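Local atomic coordinates of lipoprotein (Mycoplasma mycoides subsp. capri, PDB entry 7ADK), a protein that is a lipoprotein that probably acts as a cell-surface peptidase with the chymotrypsin-like fold of the PA clan. Residues B[447-452]-B[537-542]; B[508-513]-B[738-743]. All coordinates share one frame; numbering follows the deposited sequence.

Interaction 1: B[447-452]-B[537-542]; sequences TNSHVA and FADFAI
Asp539 and His450 are the centre of a buried polar contact that joins helix 449-452 to the turn before strand 541-546. Both lie in the chymotrypsin-like fold expected of a PA-clan peptidase. The pair resembles the His-Asp part of the clan's catalytic triad. Ser759, which touches His450 and Asn448, would suit the third role.

The carboxylate reaches the helix start with both oxygens. His450 ND1 donates to Asp539 OD2 at 2.7 Å, and His450 N donates to Asp539 OD1 at 3.0 Å. Both bonds use syn lone pairs. The imidazole and carboxylate planes are only 24° apart. Asn448 ND2 also donates to Asp539 OD2, at 2.9 Å, but from above the carboxylate plane. Asp539 extends to these donors because its CG lies anti to its backbone N (chi1 -162°).

Next to this cluster, the end of strand 442-447 pairs antiparallel with the start of strand 541-546. Thr447 and Ala541 form a hydrogen-bonded pair, with both backbone bonds made. Thr447 OG1 bonds instead to Thr425 O, and Ser449 OG to Tyr727 OH and His508 ND1. On the apolar side, Ala452 CB rests 3.7 Å from Ala541 CB.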
ATOM      1  N   THR B 447     -16.290 -20.461   8.613  1.00 55.47           N
ATOM      2  CA  THR B 447     -16.450 -19.284   7.760  1.00 55.47           C
ATOM      3  C   THR B 447     -17.834 -18.698   8.020  1.00 55.47           C
ATOM      4  O   THR B 447     -18.486 -19.086   8.995  1.00 55.47           O
ATOM      5  CB  THR B 447     -16.189 -19.657   6.278  1.00 55.47           C
ATOM      6  OG1 THR B 447     -16.111 -18.492   5.511  1.00 55.47           O
ATOM      7  CG2 THR B 447     -17.244 -20.567   5.653  1.00 55.47           C
ATOM      8  N   ASN B 448     -18.334 -17.818   7.163  1.00 58.43           N
ATOM      9  CA  ASN B 448     -19.717 -17.359   7.212  1.00 58.43           C
ATOM     10  C   ASN B 448     -20.546 -17.749   5.984  1.00 58.43           C
ATOM     11  O   ASN B 448     -20.038 -18.075   4.921  1.00 58.43           O
ATOM     12  CB  ASN B 448     -19.776 -15.890   7.585  1.00 58.43           C
ATOM     13  CG  ASN B 448     -19.240 -14.998   6.524  1.00 58.43           C
ATOM     14  OD1 ASN B 448     -18.170 -15.192   5.989  1.00 58.43           O
ATOM     15  ND2 ASN B 448     -19.987 -14.003   6.166  1.00 58.43           N
ATOM     16  N   SER B 449     -21.857 -17.795   6.161  1.00 61.33           N
ATOM     17  CA  SER B 449     -22.818 -18.388   5.223  1.00 61.33           C
ATOM     18  C   SER B 449     -22.924 -17.665   3.876  1.00 61.33           C
ATOM     19  O   SER B 449     -22.955 -18.314   2.834  1.00 61.33           O
ATOM     20  CB  SER B 449     -24.192 -18.485   5.878  1.00 61.33           C
ATOM     21  OG  SER B 449     -25.007 -19.362   5.175  1.00 61.33           O
ATOM     22  N   HIS B 450     -22.860 -16.334   3.839  1.00 61.26           N
ATOM     23  CA  HIS B 450     -22.795 -15.643   2.550  1.00 61.26           C
ATOM     24  C   HIS B 450     -21.465 -15.815   1.794  1.00 61.26           C
ATOM     25  O   HIS B 450     -21.404 -15.508   0.605  1.00 61.26           O
ATOM     26  CB  HIS B 450     -23.194 -14.178   2.677  1.00 61.26           C
ATOM     27  CG  HIS B 450     -22.119 -13.245   3.137  1.00 61.26           C
ATOM     28  ND1 HIS B 450     -21.980 -12.730   4.392  1.00 61.26           N
ATOM     29  CD2 HIS B 450     -21.213 -12.601   2.344  1.00 61.26           C
ATOM     30  CE1 HIS B 450     -21.035 -11.786   4.362  1.00 61.26           C
ATOM     31  NE2 HIS B 450     -20.509 -11.690   3.135  1.00 61.26           N
ATOM     32  N   VAL B 451     -20.408 -16.322   2.441  1.00 60.71           N
ATOM     33  CA  VAL B 451     -19.161 -16.723   1.774  1.00 60.71           C
ATOM     34  C   VAL B 451     -19.253 -18.168   1.313  1.00 60.71           C
ATOM     35  O   VAL B 451     -18.941 -18.466   0.167  1.00 60.71           O
ATOM     36  CB  VAL B 451     -17.925 -16.452   2.659  1.00 60.71           C
ATOM     37  CG1 VAL B 451     -16.632 -17.042   2.100  1.00 60.71           C
ATOM     38  CG2 VAL B 451     -17.723 -14.955   2.849  1.00 60.71           C
ATOM     39  N   ALA B 452     -19.742 -19.065   2.165  1.00 61.34           N
ATOM     40  CA  ALA B 452     -19.875 -20.477   1.842  1.00 61.34           C
ATOM     41  C   ALA B 452     -20.870 -20.764   0.699  1.00 61.34           C
ATOM     42  O   ALA B 452     -20.703 -21.744  -0.018  1.00 61.34           O
ATOM     43  CB  ALA B 452     -20.257 -21.225   3.113  1.00 61.34           C
ATOM     44  N   PHE B 537     -31.521 -17.065  10.865  1.00 69.05           N
ATOM     45  CA  PHE B 537     -30.183 -17.646  10.777  1.00 69.05           C
ATOM     46  C   PHE B 537     -29.146 -16.781  11.503  1.00 69.05           C
ATOM     47  O   PHE B 537     -29.387 -15.621  11.826  1.00 69.05           O
ATOM     48  CB  PHE B 537     -29.815 -17.910   9.303  1.00 69.05           C
ATOM     49  CG  PHE B 537     -29.153 -16.763   8.577  1.00 69.05           C
ATOM     50  CD1 PHE B 537     -27.864 -16.907   8.053  1.00 69.05           C
ATOM     51  CD2 PHE B 537     -29.801 -15.528   8.450  1.00 69.05           C
ATOM     52  CE1 PHE B 537     -27.230 -15.822   7.437  1.00 69.05           C
ATOM     53  CE2 PHE B 537     -29.164 -14.442   7.842  1.00 69.05           C
ATOM     54  CZ  PHE B 537     -27.872 -14.588   7.341  1.00 69.05           C
ATOM     55  N   ALA B 538     -27.968 -17.332  11.752  1.00 68.52           N
ATOM     56  CA  ALA B 538     -26.773 -16.559  12.091  1.00 68.52           C
ATOM     57  C   ALA B 538     -25.729 -16.753  11.001  1.00 68.52           C
ATOM     58  O   ALA B 538     -25.567 -17.885  10.548  1.00 68.52           O
ATOM     59  CB  ALA B 538     -26.249 -17.031  13.431  1.00 68.52           C
ATOM     60  N   ASP B 539     -25.032 -15.712  10.563  1.00 65.55           N
ATOM     61  CA  ASP B 539     -24.122 -15.826   9.421  1.00 65.55           C
ATOM     62  C   ASP B 539     -22.821 -16.581   9.781  1.00 65.55           C
ATOM     63  O   ASP B 539     -21.766 -16.000  10.004  1.00 65.55           O
ATOM     64  CB  ASP B 539     -23.916 -14.441   8.795  1.00 65.55           C
ATOM     65  CG  ASP B 539     -23.357 -14.491   7.366  1.00 65.55           C
ATOM     66  OD1 ASP B 539     -23.494 -15.531   6.697  1.00 65.55           O
ATOM     67  OD2 ASP B 539     -22.744 -13.506   6.907  1.00 65.55           O
ATOM     68  N   PHE B 540     -22.902 -17.906   9.863  1.00 57.41           N
ATOM     69  CA  PHE B 540     -21.812 -18.843  10.169  1.00 57.41           C
ATOM     70  C   PHE B 540     -21.990 -20.173   9.402  1.00 57.41           C
ATOM     71  O   PHE B 540     -23.088 -20.721   9.382  1.00 57.41           O
ATOM     72  CB  PHE B 540     -21.752 -19.077  11.684  1.00 57.41           C
ATOM     73  CG  PHE B 540     -20.863 -20.227  12.106  1.00 57.41           C
ATOM     74  CD1 PHE B 540     -19.494 -20.215  11.803  1.00 57.41           C
ATOM     75  CD2 PHE B 540     -21.412 -21.344  12.749  1.00 57.41           C
ATOM     76  CE1 PHE B 540     -18.680 -21.307  12.132  1.00 57.41           C
ATOM     77  CE2 PHE B 540     -20.596 -22.434  13.096  1.00 57.41           C
ATOM     78  CZ  PHE B 540     -19.230 -22.410  12.793  1.00 57.41           C
ATOM     79  N   ALA B 541     -20.937 -20.712   8.797  1.00 54.80           N
ATOM     80  CA  ALA B 541     -20.984 -21.968   8.062  1.00 54.80           C
ATOM     81  C   ALA B 541     -19.678 -22.749   8.218  1.00 54.80           C
ATOM     82  O   ALA B 541     -18.646 -22.161   8.522  1.00 54.80           O
ATOM     83  CB  ALA B 541     -21.321 -21.663   6.604  1.00 54.80           C
ATOM     84  N   ILE B 542     -19.697 -24.061   8.015  1.00 56.79           N
ATOM     85  CA  ILE B 542     -18.506 -24.910   8.143  1.00 56.79           C
ATOM     86  C   ILE B 542     -18.280 -25.707   6.863  1.00 56.79           C
ATOM     87  O   ILE B 542     -19.128 -26.500   6.464  1.00 56.79           O
ATOM     88  CB  ILE B 542     -18.582 -25.823   9.377  1.00 56.79           C
ATOM     89  CG1 ILE B 542     -18.926 -25.025  10.644  1.00 56.79           C
ATOM     90  CG2 ILE B 542     -17.263 -26.593   9.545  1.00 56.79           C
ATOM     91  CD1 ILE B 542     -19.158 -25.885  11.871  1.00 56.79           C
TER

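Interaction 2: B[508-513]-B[738-743]; sequences HATDFI and KKYFNY
Tyr740 carries the methyl group of Thr510 on one ring face, and Tyr743 takes the tip of Phe512 at its ring edge. Thr510 CG2 sits 4.0 Å from the centroid of the Tyr740 ring, 23° off the ring normal. This is a CH-pi contact, displaced toward the phenol end. Thr510 CB also approaches that end, 3.7 Å from Tyr740 CE1.

The one aromatic pair, Phe512 with Tyr743, is oblique. Phe512 CZ lies close to the plane of the Tyr743 ring, 3.6 Å from Tyr743 CD2. The two ring planes are 51° apart. Ile513 joins from the same loop, with its CG1 3.5 Å from Tyr743 CE2. With chi1 at 175°, the Tyr743 ring swings to the side opposite its backbone N and lands against the loop. Its hydroxyl makes a weak hydrogen bond to Leu805 O.

The contact lays the loop after strand 503-507 against strand 737-747. Strand 535-537 ties the two together: Ile536 bonds to the backbone of Asp511, and Phe537 to that of Phe741 and Tyr743.

At one end Lys738 extends its chain toward Asp511. Lys738 NZ stays 4.1 Å from Asp511 OD2, which is too long for a salt bridge. Asp511 OD2 is hydrogen-bonded to Asn514 ND2. No hydrogen bond links the two segments directly. Their cohesion therefore rests on a CH-pi contact and on apolar packing of Phe512 and Ile513 against Tyr743, with at most a modest electrostatic pull from the charged pair.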
ATOM      1  N   HIS B 508     -24.697 -24.891   7.961  1.00 65.21           N
ATOM      2  CA  HIS B 508     -25.097 -23.537   7.525  1.00 65.21           C
ATOM      3  C   HIS B 508     -25.771 -22.671   8.600  1.00 65.21           C
ATOM      4  O   HIS B 508     -26.191 -21.561   8.284  1.00 65.21           O
ATOM      5  CB  HIS B 508     -25.956 -23.638   6.254  1.00 65.21           C
ATOM      6  CG  HIS B 508     -25.249 -23.384   4.969  1.00 65.21           C
ATOM      7  ND1 HIS B 508     -24.773 -22.177   4.541  1.00 65.21           N
ATOM      8  CD2 HIS B 508     -25.058 -24.272   3.967  1.00 65.21           C
ATOM      9  CE1 HIS B 508     -24.317 -22.325   3.300  1.00 65.21           C
ATOM     10  NE2 HIS B 508     -24.479 -23.595   2.935  1.00 65.21           N
ATOM     11  N   ALA B 509     -25.935 -23.164   9.837  1.00 66.90           N
ATOM     12  CA  ALA B 509     -26.553 -22.406  10.946  1.00 66.90           C
ATOM     13  C   ALA B 509     -27.903 -21.735  10.602  1.00 66.90           C
ATOM     14  O   ALA B 509     -28.222 -20.651  11.092  1.00 66.90           O
ATOM     15  CB  ALA B 509     -25.545 -21.445  11.578  1.00 66.90           C
ATOM     16  N   THR B 510     -28.724 -22.384   9.778  1.00 72.49           N
ATOM     17  CA  THR B 510     -30.076 -21.938   9.428  1.00 72.49           C
ATOM     18  C   THR B 510     -31.103 -22.555  10.363  1.00 72.49           C
ATOM     19  O   THR B 510     -31.107 -23.756  10.615  1.00 72.49           O
ATOM     20  CB  THR B 510     -30.438 -22.291   7.985  1.00 72.49           C
ATOM     21  OG1 THR B 510     -30.121 -23.633   7.688  1.00 72.49           O
ATOM     22  CG2 THR B 510     -29.738 -21.391   6.989  1.00 72.49           C
ATOM     23  N   ASP B 511     -32.006 -21.728  10.875  1.00 76.24           N
ATOM     24  CA  ASP B 511     -33.214 -22.137  11.594  1.00 76.24           C
ATOM     25  C   ASP B 511     -32.974 -23.068  12.796  1.00 76.24           C
ATOM     26  O   ASP B 511     -33.785 -23.912  13.167  1.00 76.24           O
ATOM     27  CB  ASP B 511     -34.260 -22.621  10.594  1.00 76.24           C
ATOM     28  CG  ASP B 511     -35.689 -22.266  10.979  1.00 76.24           C
ATOM     29  OD1 ASP B 511     -35.919 -21.355  11.789  1.00 76.24           O
ATOM     30  OD2 ASP B 511     -36.611 -22.909  10.462  1.00 76.24           O
ATOM     31  N   PHE B 512     -31.841 -22.857  13.461  1.00 76.34           N
ATOM     32  CA  PHE B 512     -31.297 -23.683  14.541  1.00 76.34           C
ATOM     33  C   PHE B 512     -32.041 -23.615  15.884  1.00 76.34           C
ATOM     34  O   PHE B 512     -31.700 -24.364  16.799  1.00 76.34           O
ATOM     35  CB  PHE B 512     -29.816 -23.339  14.704  1.00 76.34           C
ATOM     36  CG  PHE B 512     -29.559 -21.933  15.194  1.00 76.34           C
ATOM     37  CD1 PHE B 512     -29.548 -21.644  16.562  1.00 76.34           C
ATOM     38  CD2 PHE B 512     -29.328 -20.910  14.262  1.00 76.34           C
ATOM     39  CE1 PHE B 512     -29.270 -20.343  16.996  1.00 76.34           C
ATOM     40  CE2 PHE B 512     -29.065 -19.607  14.699  1.00 76.34           C
ATOM     41  CZ  PHE B 512     -29.022 -19.323  16.069  1.00 76.34           C
ATOM     42  N   ILE B 513     -33.055 -22.760  16.022  1.00 82.75           N
ATOM     43  CA  ILE B 513     -33.945 -22.651  17.195  1.00 82.75           C
ATOM     44  C   ILE B 513     -35.281 -23.400  17.006  1.00 82.75           C
ATOM     45  O   ILE B 513     -36.013 -23.605  17.972  1.00 82.75           O
ATOM     46  CB  ILE B 513     -34.162 -21.148  17.511  1.00 82.75           C
ATOM     47  CG1 ILE B 513     -32.858 -20.429  17.885  1.00 82.75           C
ATOM     48  CG2 ILE B 513     -35.180 -20.869  18.620  1.00 82.75           C
ATOM     49  CD1 ILE B 513     -32.079 -20.998  19.068  1.00 82.75           C
ATOM     50  N   LYS B 738     -34.796 -20.003   0.197  1.00 82.27           N
ATOM     51  CA  LYS B 738     -35.502 -19.572   1.405  1.00 82.27           C
ATOM     52  C   LYS B 738     -34.852 -18.321   1.982  1.00 82.27           C
ATOM     53  O   LYS B 738     -33.634 -18.163   1.903  1.00 82.27           O
ATOM     54  CB  LYS B 738     -35.585 -20.751   2.379  1.00 82.27           C
ATOM     55  CG  LYS B 738     -36.406 -20.438   3.630  1.00 82.27           C
ATOM     56  CD  LYS B 738     -36.646 -21.708   4.444  1.00 82.27           C
ATOM     57  CE  LYS B 738     -37.338 -21.379   5.758  1.00 82.27           C
ATOM     58  NZ  LYS B 738     -37.617 -22.576   6.537  1.00 82.27           N
ATOM     59  N   LYS B 739     -35.679 -17.408   2.495  1.00 81.35           N
ATOM     60  CA  LYS B 739     -35.287 -16.126   3.103  1.00 81.35           C
ATOM     61  C   LYS B 739     -35.127 -16.267   4.615  1.00 81.35           C
ATOM     62  O   LYS B 739     -35.881 -17.016   5.230  1.00 81.35           O
ATOM     63  CB  LYS B 739     -36.315 -15.030   2.776  1.00 81.35           C
ATOM     64  CG  LYS B 739     -36.511 -14.798   1.275  1.00 81.35           C
ATOM     65  CD  LYS B 739     -37.547 -13.709   0.996  1.00 81.35           C
ATOM     66  CE  LYS B 739     -37.954 -13.729  -0.474  1.00 81.35           C
ATOM     67  NZ  LYS B 739     -38.913 -12.672  -0.822  1.00 81.35           N
ATOM     68  N   TYR B 740     -34.193 -15.552   5.231  1.00 76.00           N
ATOM     69  CA  TYR B 740     -33.931 -15.632   6.668  1.00 76.00           C
ATOM     70  C   TYR B 740     -33.546 -14.274   7.279  1.00 76.00           C
ATOM     71  O   TYR B 740     -32.740 -13.546   6.718  1.00 76.00           O
ATOM     72  CB  TYR B 740     -32.807 -16.640   6.931  1.00 76.00           C
ATOM     73  CG  TYR B 740     -32.922 -18.043   6.363  1.00 76.00           C
ATOM     74  CD1 TYR B 740     -33.334 -19.112   7.178  1.00 76.00           C
ATOM     75  CD2 TYR B 740     -32.538 -18.309   5.039  1.00 76.00           C
ATOM     76  CE1 TYR B 740     -33.364 -20.424   6.676  1.00 76.00           C
ATOM     77  CE2 TYR B 740     -32.571 -19.619   4.534  1.00 76.00           C
ATOM     78  CZ  TYR B 740     -32.964 -20.688   5.356  1.00 76.00           C
ATOM     79  OH  TYR B 740     -32.938 -21.968   4.912  1.00 76.00           O
ATOM     80  N   PHE B 741     -34.095 -13.938   8.441  1.00 75.96           N
ATOM     81  CA  PHE B 741     -33.637 -12.808   9.258  1.00 75.96           C
ATOM     82  C   PHE B 741     -32.378 -13.157  10.064  1.00 75.96           C
ATOM     83  O   PHE B 741     -32.234 -14.269  10.562  1.00 75.96           O
ATOM     84  CB  PHE B 741     -34.722 -12.382  10.239  1.00 75.96           C
ATOM     85  CG  PHE B 741     -35.958 -11.816   9.591  1.00 75.96           C
ATOM     86  CD1 PHE B 741     -35.939 -10.514   9.082  1.00 75.96           C
ATOM     87  CD2 PHE B 741     -37.115 -12.603   9.471  1.00 75.96           C
ATOM     88  CE1 PHE B 741     -37.083  -9.980   8.475  1.00 75.96           C
ATOM     89  CE2 PHE B 741     -38.256 -12.067   8.871  1.00 75.96           C
ATOM     90  CZ  PHE B 741     -38.246 -10.754   8.382  1.00 75.96           C
ATOM     91  N   ASN B 742     -31.507 -12.180  10.300  1.00 71.25           N
ATOM     92  CA  ASN B 742     -30.370 -12.320  11.206  1.00 71.25           C
ATOM     93  C   ASN B 742     -30.836 -12.450  12.674  1.00 71.25           C
ATOM     94  O   ASN B 742     -31.647 -11.669  13.169  1.00 71.25           O
ATOM     95  CB  ASN B 742     -29.428 -11.123  11.029  1.00 71.25           C
ATOM     96  CG  ASN B 742     -28.330 -11.321  10.008  1.00 71.25           C
ATOM     97  OD1 ASN B 742     -27.190 -11.573  10.354  1.00 71.25           O
ATOM     98  ND2 ASN B 742     -28.594 -11.165   8.738  1.00 71.25           N
ATOM     99  N   TYR B 743     -30.288 -13.423  13.391  1.00 68.91           N
ATOM    100  CA  TYR B 743     -30.631 -13.816  14.750  1.00 68.91           C
ATOM    101  C   TYR B 743     -29.409 -14.274  15.568  1.00 68.91           C
ATOM    102  O   TYR B 743     -28.401 -14.721  15.020  1.00 68.91           O
ATOM    103  CB  TYR B 743     -31.684 -14.929  14.660  1.00 68.91           C
ATOM    104  CG  TYR B 743     -32.052 -15.525  15.998  1.00 68.91           C
ATOM    105  CD1 TYR B 743     -32.941 -14.865  16.859  1.00 68.91           C
ATOM    106  CD2 TYR B 743     -31.419 -16.696  16.435  1.00 68.91           C
ATOM    107  CE1 TYR B 743     -33.204 -15.367  18.139  1.00 68.91           C
ATOM    108  CE2 TYR B 743     -31.660 -17.190  17.719  1.00 68.91           C
ATOM    109  CZ  TYR B 743     -32.571 -16.538  18.567  1.00 68.91           C
ATOM    110  OH  TYR B 743     -32.873 -17.086  19.762  1.00 68.91           O
TER

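In the fold
Both contacts are mostly buried, but interaction 1 lies nearer the centre of the chain. It pairs strands 442-447 and 541-546 of the antiparallel sheet and ties the helix after the first to the turn before the second. Directed hydrogen bonds do this work. Interaction 2 lays a loop leaving the antiparallel sheet against strand 737-747 of the mixed sheet. It is held by apolar and aromatic packing, with a pair of opposite charges beyond salt-bridge distance at its end. The centres of interactions 1 and 2 are about 10 Å apart, and the contacts touch directly through Phe537-Tyr743 and Ser449-His508. Interaction 1 holds a His-Asp pair consistent with a catalytic site; interaction 2 packs an adjoining loop.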